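Hypothetical protein APE2540 (Aeropyrum pernix, PDB 1WDV) probably hydrolyses mischarged aminoacyl-tRNA, consistent with a trans-editing deacylase of the ProX type that clears alanine from tRNA for proline. Local coordinates at residues A[44-49]-A[58-63]; A[108-113]-A[146-151]; A[40-45]-A[120-125]. All coordinates share one frame; numbering follows the deposited sequence.

In the fold
From the N terminus, the chain first reaches residues 40-45, which open contact 3, and runs straight on into strand 43-50, so contacts 1 and 3 share Lys44 and Thr45. Contact 1 closes first, after the short turn of a beta hairpin. Strand 108-112 then opens contact 2 beside strand 55-61, and before that contact can close, residues 120-125 return to 40-45 and complete contact 3; contacts 2 and 3 therefore cross along the chain. Contact 2 closes last, at 146-151. Contacts 1 and 2 build neighbouring parts of the mixed five-stranded sheet, whereas contact 3 joins that sheet to the three-stranded antiparallel one.

Contact 1 of 3, residues A[44-49]-A[58-63]; sequences KTLIVL and VVIPGD
The beta hairpin of strands 43-50 and 55-61, at the middle of the mixed sheet of this editing-domain fold, brings residues 44-49 against 58-63 in antiparallel pairing. Lys44 with Ile60 and Leu46 with Val58 are hydrogen-bonded pairs, flanking the non-hydrogen-bonded pair Thr45 and Val59. The straightest bond runs from Leu46 N to Val58 O (2.9 Å, 176° at the hydrogen). Lys44, Leu46, Val58 and Ile60 share one face. There the end of Ile60 is gripped from two directions: its CD1 meets Leu46 CD1 at 3.6 Å, the two side chains crossing at about a right angle, and lies 3.7 Å from Lys44 CE. CG1 of Ile60 sits between its backbone N and carbonyl carbon (chi1 69°), a torsion that brings CD1 close to the partner strand. Lys44, bent at chi2, lays its aliphatic chain across Ile60, and its NZ makes a weak hydrogen bond to Lys64 O. Further along, Val48 CG2 touches Val58 CG2 at 3.8 Å. On the other face Thr45 OG1 bonds to Val98 O. Strand 79-81 continues the sheet beyond 43-50, strand 108-112 pairs with Val59, and helix 84-91 packs on Ile47 and Leu49.

Contact 2 of 3, residues A[108-113]-A[146-151]; sequences VLVVDR and VVADVS
The carboxylate of Asp112 reaches the chain that follows strand 146-148, where OD2 is gripped by two donors from opposite faces of the carboxylate plane: Val150 N at 2.8 Å and Ser151 OG at 2.9 Å from Asp112 OD2. CG lies opposite the backbone N (chi1 -167°), which carries the carboxylate out to these donors. A water bridges Asp112 OD1 to Asp149 OD1, and Asp112 OD1 also accepts from Ile114 N. With an alanine here the carboxylate is gone, and Val150 N and Ser151 OG would probably lose their shared acceptor and the water its Asp112 partner. Arg113 grips Asp149 side-on in a salt bridge, NE to OD1 at 2.9 Å and NH2 to OD2 at 3.2 Å; the carboxylate lies at the guanidinium edge, the two planes 50° apart. Val147 CG1 lies over one guanidinium face and comes to 3.3 Å from Arg113 CB. The strands themselves run parallel, with Val111 N bonded to Val146 O and Ala148 N to Val111 O. Strand 146-148 is an outermost strand of the mixed sheet, beside 108-112; helix 136-143 packs on Val111 and Val147, helix 68-75 on Val110 and Ala148.

Contact 3 of 3, residues A[40-45]-A[120-125]; sequences SEIVKT and KVYGGG
Glu41 and Val43 clasp Tyr122 by its backbone, Tyr122 N giving a hydrogen bond to Glu41 O (2.8 Å) and Val43 N one to Tyr122 O (2.9 Å), while strands 43-45 and 121-124 run in nearly the same direction, 28° apart. The motif is a single beta bridge, Ile42 with Tyr122, that couples two sheets of the editing-domain fold: residues 43-45 belong to strand 43-50 of the mixed sheet, and 121-124 is an outer strand of the three-stranded antiparallel one. Both bonds are somewhat bent at the hydrogen.

Around this bridge the side chains divide. Val43 sets its two methyls against different partners: CG1 meets Val121 CB at 3.9 Å, the two side chains nearly perpendicular, and CG2 rests 3.6 Å from Gly123 CA. With chi1 of Val43 at -64°, CG1 lies anti to the carbonyl carbon, and CG2 falls between the backbone N and the carbonyl carbon, where it faces Gly123; a CB on that glycine would come tight against it. Phe134, on strand 130-134, adds to the packing of Val43 and Val121. Ile42 CD1 reaches Tyr122 CB, and helix 28-35 packs on both residues through Leu35. The Tyr122 ring turns its edge to Glu41 O. Glu41 itself is held by Ser38 through OE2, while a water links its OE1 to Lys120 O.

Two further waters complete the join. One molecule donates to both Val43 O and Tyr122 O. Another donates to Val43 O, accepts from Gly124 N and lies 2.7 Å from Thr45 OG1.

Contact 1 of 3, residues A[44-49]-A[58-63]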
loop_
_atom_site.group_PDB
_atom_site.type_symbol
_atom_site.label_atom_id
_atom_site.label_comp_id
_atom_site.label_asym_id
_atom_site.label_seq_id
_atom_site.Cartn_x
_atom_site.Cartn_y
_atom_site.Cartn_z
ATOM N N LYS A 44 -3.005 2.522 3.023
ATOM C CA LYS A 44 -3.616 1.484 2.215
ATOM C C LYS A 44 -2.930 1.419 0.869
ATOM O O LYS A 44 -2.516 2.443 0.342
ATOM C CB LYS A 44 -5.112 1.743 2.063
ATOM C CG LYS A 44 -5.490 3.165 1.800
ATOM C CD LYS A 44 -6.837 3.460 2.468
ATOM C CE LYS A 44 -7.388 4.838 2.115
ATOM N NZ LYS A 44 -8.818 4.970 2.549
ATOM N N THR A 45 -2.759 0.192 0.375
ATOM C CA THR A 45 -2.162 -0.088 -0.928
ATOM C C THR A 45 -3.358 -0.315 -1.823
ATOM O O THR A 45 -4.003 -1.357 -1.737
ATOM C CB THR A 45 -1.332 -1.398 -0.920
ATOM O OG1 THR A 45 -0.298 -1.316 0.073
ATOM C CG2 THR A 45 -0.651 -1.605 -2.250
ATOM N N LEU A 46 -3.671 0.662 -2.656
ATOM C CA LEU A 46 -4.812 0.553 -3.551
ATOM C C LEU A 46 -4.393 0.112 -4.929
ATOM O O LEU A 46 -3.488 0.694 -5.513
ATOM C CB LEU A 46 -5.509 1.910 -3.690
ATOM C CG LEU A 46 -5.961 2.535 -2.371
ATOM C CD1 LEU A 46 -6.531 3.953 -2.655
ATOM C CD2 LEU A 46 -6.987 1.626 -1.704
ATOM N N ILE A 47 -5.059 -0.897 -5.478
ATOM C CA ILE A 47 -4.693 -1.315 -6.832
ATOM C C ILE A 47 -5.508 -0.504 -7.839
ATOM O O ILE A 47 -6.753 -0.411 -7.757
ATOM C CB ILE A 47 -4.935 -2.826 -7.024
ATOM C CG1 ILE A 47 -4.136 -3.615 -5.980
ATOM C CG2 ILE A 47 -4.546 -3.256 -8.432
ATOM C CD1 ILE A 47 -2.594 -3.405 -6.033
ATOM N N VAL A 48 -4.801 0.087 -8.805
ATOM C CA VAL A 48 -5.433 0.917 -9.826
ATOM C C VAL A 48 -5.110 0.324 -11.198
ATOM O O VAL A 48 -3.987 -0.139 -11.430
ATOM C CB VAL A 48 -4.894 2.361 -9.710
ATOM C CG1 VAL A 48 -5.430 3.255 -10.826
ATOM C CG2 VAL A 48 -5.326 2.932 -8.345
ATOM N N LEU A 49 -6.098 0.348 -12.096
ATOM C CA LEU A 49 -5.921 -0.227 -13.425
ATOM C C LEU A 49 -6.088 0.797 -14.524
ATOM O O LEU A 49 -7.011 1.603 -14.460
ATOM C CB LEU A 49 -6.977 -1.302 -13.652
ATOM C CG LEU A 49 -7.105 -2.351 -12.542
ATOM C CD1 LEU A 49 -8.278 -3.277 -12.884
ATOM C CD2 LEU A 49 -5.815 -3.144 -12.424
ATOM N N VAL A 58 -0.952 1.885 -5.284
ATOM C CA VAL A 58 -0.844 3.272 -4.853
ATOM C C VAL A 58 -1.027 3.347 -3.339
ATOM O O VAL A 58 -2.094 3.032 -2.819
ATOM C CB VAL A 58 -1.947 4.107 -5.583
ATOM C CG1 VAL A 58 -1.747 5.619 -5.301
ATOM C CG2 VAL A 58 -1.877 3.818 -7.106
ATOM N N VAL A 59 0.022 3.784 -2.645
ATOM C CA VAL A 59 0.006 3.868 -1.197
ATOM C C VAL A 59 -0.372 5.257 -0.730
ATOM O O VAL A 59 0.331 6.236 -1.025
ATOM C CB VAL A 59 1.397 3.507 -0.609
ATOM C CG1 VAL A 59 1.334 3.501 0.881
ATOM C CG2 VAL A 59 1.825 2.114 -1.126
ATOM N N ILE A 60 -1.496 5.337 -0.007
ATOM C CA ILE A 60 -1.995 6.617 0.488
ATOM C C ILE A 60 -2.355 6.557 1.969
ATOM O O ILE A 60 -2.499 5.469 2.545
ATOM C CB ILE A 60 -3.255 7.105 -0.306
ATOM C CG1 ILE A 60 -4.456 6.205 -0.016
ATOM C CG2 ILE A 60 -2.964 7.092 -1.839
ATOM C CD1 ILE A 60 -5.800 6.777 -0.579
ATOM N N PRO A 61 -2.449 7.726 2.622
ATOM C CA PRO A 61 -2.804 7.824 4.050
ATOM C C PRO A 61 -4.191 7.235 4.269
ATOM O O PRO A 61 -5.063 7.349 3.416
ATOM C CB PRO A 61 -2.800 9.323 4.325
ATOM C CG PRO A 61 -1.919 9.875 3.263
ATOM C CD PRO A 61 -2.221 9.060 2.047
ATOM N N GLY A 62 -4.400 6.642 5.433
ATOM C CA GLY A 62 -5.664 5.992 5.726
ATOM C C GLY A 62 -6.872 6.888 5.823
ATOM O O GLY A 62 -8.014 6.396 5.662
ATOM N N ASP A 63 -6.632 8.171 6.111
ATOM C CA ASP A 63 -7.719 9.136 6.218
ATOM C C ASP A 63 -7.990 9.868 4.904
ATOM O O ASP A 63 -8.692 10.874 4.893
ATOM C CB ASP A 63 -7.469 10.141 7.369
ATOM C CG ASP A 63 -6.155 10.906 7.237
ATOM O OD1 ASP A 63 -5.338 10.580 6.358
ATOM O OD2 ASP A 63 -5.937 11.848 8.038
#

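Contact 2 of 3, residues A[108-113]-A[146-151]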
loop_
_atom_site.group_PDB
_atom_site.type_symbol
_atom_site.label_atom_id
_atom_site.label_comp_id
_atom_site.label_asym_id
_atom_site.label_seq_id
_atom_site.Cartn_x
_atom_site.Cartn_y
_atom_site.Cartn_z
ATOM N N VAL A 108 3.214 -1.380 -10.869
ATOM C CA VAL A 108 3.988 -0.173 -10.656
ATOM C C VAL A 108 3.607 0.474 -9.338
ATOM O O VAL A 108 2.426 0.785 -9.119
ATOM C CB VAL A 108 3.715 0.793 -11.794
ATOM C CG1 VAL A 108 4.420 2.118 -11.542
ATOM C CG2 VAL A 108 4.153 0.140 -13.112
ATOM N N LEU A 109 4.601 0.720 -8.484
ATOM C CA LEU A 109 4.328 1.322 -7.178
ATOM C C LEU A 109 4.366 2.855 -7.187
ATOM O O LEU A 109 5.284 3.458 -7.760
ATOM C CB LEU A 109 5.348 0.792 -6.160
ATOM C CG LEU A 109 5.247 1.270 -4.706
ATOM C CD1 LEU A 109 3.948 0.731 -4.122
ATOM C CD2 LEU A 109 6.440 0.771 -3.898
ATOM N N VAL A 110 3.362 3.465 -6.567
ATOM C CA VAL A 110 3.245 4.935 -6.465
ATOM C C VAL A 110 3.017 5.249 -4.984
ATOM O O VAL A 110 2.174 4.632 -4.346
ATOM C CB VAL A 110 2.026 5.462 -7.286
ATOM C CG1 VAL A 110 1.892 6.979 -7.143
ATOM C CG2 VAL A 110 2.163 5.074 -8.766
ATOM N N VAL A 111 3.750 6.218 -4.438
ATOM C CA VAL A 111 3.614 6.568 -3.016
ATOM C C VAL A 111 3.203 8.025 -2.884
ATOM O O VAL A 111 3.815 8.903 -3.497
ATOM C CB VAL A 111 4.958 6.334 -2.268
ATOM C CG1 VAL A 111 4.844 6.757 -0.807
ATOM C CG2 VAL A 111 5.290 4.839 -2.295
ATOM N N ASP A 112 2.139 8.293 -2.128
ATOM C CA ASP A 112 1.730 9.683 -1.959
ATOM C C ASP A 112 2.768 10.454 -1.151
ATOM O O ASP A 112 3.172 10.019 -0.076
ATOM C CB ASP A 112 0.384 9.812 -1.280
ATOM C CG ASP A 112 -0.153 11.227 -1.397
ATOM O OD1 ASP A 112 0.349 12.140 -0.699
ATOM O OD2 ASP A 112 -1.036 11.455 -2.226
ATOM N N ARG A 113 3.181 11.620 -1.647
ATOM C CA ARG A 113 4.247 12.351 -0.961
ATOM C C ARG A 113 3.901 12.828 0.441
ATOM O O ARG A 113 4.812 13.081 1.224
ATOM C CB ARG A 113 4.758 13.539 -1.815
ATOM C CG ARG A 113 4.250 14.893 -1.410
ATOM C CD ARG A 113 4.697 16.011 -2.336
ATOM N NE ARG A 113 4.355 15.782 -3.732
ATOM C CZ ARG A 113 5.216 15.385 -4.664
ATOM N NH1 ARG A 113 6.496 15.158 -4.368
ATOM N NH2 ARG A 113 4.793 15.218 -5.911
ATOM N N VAL A 146 7.408 5.873 -7.695
ATOM C CA VAL A 146 7.065 7.210 -8.115
ATOM C C VAL A 146 6.374 7.945 -6.954
ATOM O O VAL A 146 5.406 7.442 -6.411
ATOM C CB VAL A 146 6.050 7.159 -9.271
ATOM C CG1 VAL A 146 5.743 8.555 -9.731
ATOM C CG2 VAL A 146 6.580 6.286 -10.404
ATOM N N VAL A 147 6.870 9.113 -6.572
ATOM C CA VAL A 147 6.228 9.895 -5.508
ATOM C C VAL A 147 5.294 10.895 -6.198
ATOM O O VAL A 147 5.732 11.614 -7.091
ATOM C CB VAL A 147 7.301 10.645 -4.677
ATOM C CG1 VAL A 147 6.647 11.540 -3.666
ATOM C CG2 VAL A 147 8.218 9.598 -3.948
ATOM N N ALA A 148 4.023 10.954 -5.778
ATOM C CA ALA A 148 3.060 11.832 -6.419
ATOM C C ALA A 148 2.009 12.323 -5.444
ATOM O O ALA A 148 1.988 11.906 -4.295
ATOM C CB ALA A 148 2.383 11.070 -7.575
ATOM N N ASP A 149 1.149 13.228 -5.896
ATOM C CA ASP A 149 0.066 13.735 -5.071
ATOM C C ASP A 149 -1.147 13.027 -5.643
ATOM O O ASP A 149 -1.719 13.466 -6.648
ATOM C CB ASP A 149 -0.053 15.257 -5.228
ATOM C CG ASP A 149 1.199 15.957 -4.758
ATOM O OD1 ASP A 149 1.485 15.870 -3.560
ATOM O OD2 ASP A 149 1.909 16.566 -5.587
ATOM N N VAL A 150 -1.547 11.945 -4.983
ATOM C CA VAL A 150 -2.643 11.128 -5.496
ATOM C C VAL A 150 -3.777 10.872 -4.526
ATOM O O VAL A 150 -4.564 9.946 -4.720
ATOM C CB VAL A 150 -2.080 9.784 -5.999
ATOM C CG1 VAL A 150 -1.261 10.015 -7.269
ATOM C CG2 VAL A 150 -1.207 9.149 -4.913
ATOM N N SER A 151 -3.870 11.682 -3.476
ATOM C CA SER A 151 -4.925 11.498 -2.497
ATOM C C SER A 151 -5.757 12.755 -2.352
ATOM O O SER A 151 -5.325 13.841 -2.730
ATOM C CB SER A 151 -4.312 11.099 -1.143
ATOM O OG SER A 151 -3.396 12.081 -0.687
HETATM O O HOH W 1 -0.109 14.578 -1.646
#

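Contact 3 of 3, residues A[40-45]-A[120-125]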
loop_
_atom_site.group_PDB
_atom_site.type_symbol
_atom_site.label_atom_id
_atom_site.label_comp_id
_atom_site.label_asym_id
_atom_site.label_seq_id
_atom_site.Cartn_x
_atom_site.Cartn_y
_atom_site.Cartn_z
ATOM N N SER A 40 -3.910 8.535 9.523
ATOM C CA SER A 40 -2.950 8.908 8.493
ATOM C C SER A 40 -1.706 8.023 8.539
ATOM O O SER A 40 -0.944 7.984 7.573
ATOM C CB SER A 40 -2.552 10.393 8.607
ATOM O OG SER A 40 -1.714 10.635 9.729
ATOM N N GLU A 41 -1.508 7.333 9.651
ATOM C CA GLU A 41 -0.369 6.410 9.781
ATOM C C GLU A 41 -0.686 4.980 9.376
ATOM O O GLU A 41 0.203 4.116 9.400
ATOM C CB GLU A 41 0.173 6.427 11.203
ATOM C CG GLU A 41 0.805 7.778 11.490
ATOM C CD GLU A 41 0.919 8.067 12.967
ATOM O OE1 GLU A 41 1.998 7.836 13.554
ATOM O OE2 GLU A 41 -0.079 8.546 13.548
ATOM N N ILE A 42 -1.954 4.709 9.058
ATOM C CA ILE A 42 -2.373 3.384 8.575
ATOM C C ILE A 42 -2.489 3.594 7.058
ATOM O O ILE A 42 -3.419 4.267 6.585
ATOM C CB ILE A 42 -3.757 2.981 9.097
ATOM C CG1 ILE A 42 -3.776 3.017 10.626
ATOM C CG2 ILE A 42 -4.120 1.591 8.561
ATOM C CD1 ILE A 42 -2.733 2.072 11.357
ATOM N N VAL A 43 -1.588 3.022 6.282
ATOM C CA VAL A 43 -1.646 3.285 4.853
ATOM C C VAL A 43 -2.279 2.160 4.072
ATOM O O VAL A 43 -2.128 0.993 4.418
ATOM C CB VAL A 43 -0.242 3.569 4.276
ATOM C CG1 VAL A 43 0.318 4.830 4.901
ATOM C CG2 VAL A 43 0.703 2.395 4.579
ATOM N N LYS A 44 -3.005 2.522 3.023
ATOM C CA LYS A 44 -3.616 1.484 2.215
ATOM C C LYS A 44 -2.930 1.419 0.869
ATOM O O LYS A 44 -2.516 2.443 0.342
ATOM C CB LYS A 44 -5.112 1.743 2.063
ATOM C CG LYS A 44 -5.490 3.165 1.800
ATOM C CD LYS A 44 -6.837 3.460 2.468
ATOM C CE LYS A 44 -7.388 4.838 2.115
ATOM N NZ LYS A 44 -8.818 4.970 2.549
ATOM N N THR A 45 -2.759 0.192 0.375
ATOM C CA THR A 45 -2.162 -0.088 -0.928
ATOM C C THR A 45 -3.358 -0.315 -1.823
ATOM O O THR A 45 -4.003 -1.357 -1.737
ATOM C CB THR A 45 -1.332 -1.398 -0.920
ATOM O OG1 THR A 45 -0.298 -1.316 0.073
ATOM C CG2 THR A 45 -0.651 -1.605 -2.250
ATOM N N LYS A 120 7.373 6.339 10.391
ATOM C CA LYS A 120 6.820 4.997 10.485
ATOM C C LYS A 120 5.337 4.970 10.148
ATOM O O LYS A 120 4.552 5.813 10.613
ATOM C CB LYS A 120 7.048 4.481 11.909
ATOM C CG LYS A 120 6.469 3.125 12.235
ATOM C CD LYS A 120 6.944 2.696 13.632
ATOM C CE LYS A 120 8.481 2.660 13.694
ATOM N NZ LYS A 120 9.031 2.306 15.054
ATOM N N VAL A 121 4.958 4.027 9.294
ATOM C CA VAL A 121 3.542 3.858 8.935
ATOM C C VAL A 121 3.260 2.373 8.959
ATOM O O VAL A 121 4.185 1.550 9.087
ATOM C CB VAL A 121 3.168 4.449 7.543
ATOM C CG1 VAL A 121 3.388 5.984 7.558
ATOM C CG2 VAL A 121 3.998 3.800 6.442
ATOM N N TYR A 122 1.976 2.030 8.876
ATOM C CA TYR A 122 1.582 0.623 8.957
ATOM C C TYR A 122 0.726 0.272 7.766
ATOM O O TYR A 122 -0.396 0.792 7.624
ATOM C CB TYR A 122 0.793 0.389 10.258
ATOM C CG TYR A 122 1.543 0.803 11.489
ATOM C CD1 TYR A 122 1.481 2.113 11.960
ATOM C CD2 TYR A 122 2.395 -0.093 12.129
ATOM C CE1 TYR A 122 2.262 2.533 13.044
ATOM C CE2 TYR A 122 3.175 0.306 13.200
ATOM C CZ TYR A 122 3.109 1.614 13.650
ATOM O OH TYR A 122 3.909 2.010 14.699
ATOM N N GLY A 123 1.261 -0.600 6.906
ATOM C CA GLY A 123 0.547 -0.987 5.701
ATOM C C GLY A 123 0.101 -2.441 5.694
ATOM O O GLY A 123 0.129 -3.112 6.733
ATOM N N GLY A 124 -0.328 -2.924 4.533
ATOM C CA GLY A 124 -0.778 -4.308 4.458
ATOM C C GLY A 124 0.409 -5.232 4.658
ATOM O O GLY A 124 1.477 -5.024 4.084
ATOM N N GLY A 125 0.231 -6.268 5.475
ATOM C CA GLY A 125 1.333 -7.176 5.734
ATOM C C GLY A 125 1.315 -8.485 4.965
ATOM O O GLY A 125 2.162 -9.347 5.216
HETATM O O HOH W 2 4.195 6.426 13.109
HETATM O O HOH W 3 -0.282 -0.576 2.645
HETATM O O HOH W 4 -2.647 -0.612 6.708
#